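Local structure of uncharacterized protein (Acinetobacter baumannii, 5D66) at residues T104-A109 / W136-E141. The protein is of unknown function but folds as an ankyrin repeat domain, a scaffold that in other proteins commonly mediates protein-protein binding. Residues are numbered along the deposited sequence; the frame is centred on the assembly and turned at random.
Sequences TALIPA and WTALLE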
# COMPACT_ATOMS: atom_id res chain seq x y z
N THR A 104 2.90 -5.19 4.55
CA THR A 104 1.64 -5.03 3.89
C THR A 104 1.56 -3.68 3.18
O THR A 104 2.43 -2.84 3.36
CB THR A 104 0.52 -5.09 4.92
OG1 THR A 104 0.70 -3.94 5.76
CG2 THR A 104 0.47 -6.34 5.73
N ALA A 105 0.49 -3.46 2.42
CA ALA A 105 0.28 -2.14 1.80
C ALA A 105 0.08 -1.04 2.85
O ALA A 105 0.30 0.13 2.58
CB ALA A 105 -0.90 -2.20 0.83
N LEU A 106 -0.43 -1.42 4.02
CA LEU A 106 -0.70 -0.46 5.07
C LEU A 106 0.53 0.18 5.64
O LEU A 106 0.49 1.36 6.03
CB LEU A 106 -1.50 -1.14 6.19
CG LEU A 106 -1.84 -0.37 7.40
CD1 LEU A 106 -2.68 0.91 7.02
CD2 LEU A 106 -2.60 -1.19 8.39
N ILE A 107 1.61 -0.55 5.77
CA ILE A 107 2.82 -0.04 6.45
C ILE A 107 3.40 1.17 5.67
O ILE A 107 3.59 2.24 6.29
CB ILE A 107 3.83 -1.13 6.76
CG1 ILE A 107 3.21 -2.14 7.74
CG2 ILE A 107 5.07 -0.47 7.39
CD1 ILE A 107 4.09 -3.28 8.09
N PRO A 108 3.64 1.09 4.35
CA PRO A 108 4.13 2.28 3.64
C PRO A 108 3.12 3.40 3.60
O PRO A 108 3.48 4.58 3.61
CB PRO A 108 4.52 1.75 2.27
CG PRO A 108 3.71 0.50 2.11
CD PRO A 108 3.73 -0.10 3.49
N ALA A 109 1.82 3.10 3.56
CA ALA A 109 0.80 4.14 3.58
C ALA A 109 0.92 4.94 4.88
O ALA A 109 0.86 6.18 4.88
CB ALA A 109 -0.56 3.54 3.43
N TRP A 136 9.24 -3.42 11.96
CA TRP A 136 8.35 -2.31 12.20
C TRP A 136 6.92 -2.70 11.79
O TRP A 136 6.69 -3.35 10.77
CB TRP A 136 8.75 -1.02 11.51
CG TRP A 136 10.02 -0.42 11.95
CD1 TRP A 136 10.56 -0.53 13.20
CD2 TRP A 136 10.92 0.41 11.22
NE1 TRP A 136 11.72 0.19 13.29
CE2 TRP A 136 11.97 0.77 12.08
CE3 TRP A 136 11.02 0.78 9.85
CZ2 TRP A 136 13.06 1.55 11.65
CZ3 TRP A 136 12.07 1.60 9.44
CH2 TRP A 136 13.07 2.00 10.35
N THR A 137 5.97 -2.23 12.58
CA THR A 137 4.56 -2.23 12.28
C THR A 137 4.19 -0.88 11.61
O THR A 137 5.00 0.09 11.63
CB THR A 137 3.77 -2.38 13.57
OG1 THR A 137 4.19 -1.26 14.39
CG2 THR A 137 3.97 -3.64 14.29
N ALA A 138 2.97 -0.76 11.16
CA ALA A 138 2.45 0.52 10.68
C ALA A 138 2.57 1.60 11.79
O ALA A 138 2.94 2.69 11.49
CB ALA A 138 1.04 0.36 10.21
N LEU A 139 2.18 1.23 13.01
CA LEU A 139 2.26 2.13 14.14
C LEU A 139 3.71 2.63 14.35
O LEU A 139 3.94 3.84 14.51
CB LEU A 139 1.71 1.48 15.39
CG LEU A 139 1.69 2.31 16.67
CD1 LEU A 139 0.86 3.54 16.54
CD2 LEU A 139 1.21 1.46 17.81
N LEU A 140 4.65 1.72 14.40
CA LEU A 140 6.05 2.10 14.60
C LEU A 140 6.52 3.01 13.50
O LEU A 140 7.18 4.03 13.77
CB LEU A 140 6.94 0.89 14.77
CG LEU A 140 6.82 0.19 16.11
CD1 LEU A 140 7.36 -1.22 16.06
CD2 LEU A 140 7.57 0.96 17.19
N GLU A 141 6.25 2.67 12.24
CA GLU A 141 6.69 3.57 11.16
C GLU A 141 6.04 4.93 11.22
O GLU A 141 6.70 5.92 10.93
CB GLU A 141 6.49 2.92 9.79
CG GLU A 141 7.39 1.71 9.57
CD GLU A 141 7.80 1.46 8.12
OE1 GLU A 141 7.60 2.29 7.29
OE2 GLU A 141 8.39 0.41 7.84
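I107 and A138 bring the two backbones to their nearest approach, 4.3 Å between their CA atoms, where the starts of helices 106-111 and 138-144 lie side by side. Both helices belong to an ankyrin repeat stack, and each segment carries a TAL sequence like that of the ankyrin TPLH-type motif: T104-A105-L106 and T137-A138-L139. I107 has the largest share, 91 of the 226 Å² buried on both sides together, and sends its branches to different partners. With chi1 at -63°, CG1 lies anti to the carbonyl carbon and runs along the start of helix 138-144, 3.7 Å from A138 N; the extended chi2 carries CD1 on to W136 O. The methyl of A138 fits between two neighbours of helix 106-111, its CB being 4.1 Å from L106 CG and equally far from I107 CG1. L159 of helix 150-162 touches both L106 and A138 and so continues the apolar packing.

The two threonines cap their helices unequally. T137 is a regular N-cap, its OG1 accepting from L140 N at 3.0 Å and 168°, whereas T104 OG1 receives L106 N in a weak, bent bond of 125°. Both are internal to their own segments, and the contact between segments is one of van der Waals packing.

E141 points its CB toward helix 106-111, and its side chain crosses that of I107 at about a right angle. Its carboxylate is buried; OE2 accepts a hydrogen bond from N132 ND2 and lies in plane at the edge of the W136 ring, while OE1 comes close to E111 OE1, a pairing that would probably favour protonation of one of the acids. The CG2 methyl of I107 sits over the face of the E141 carboxylate, close against it, 3.4 Å from CD.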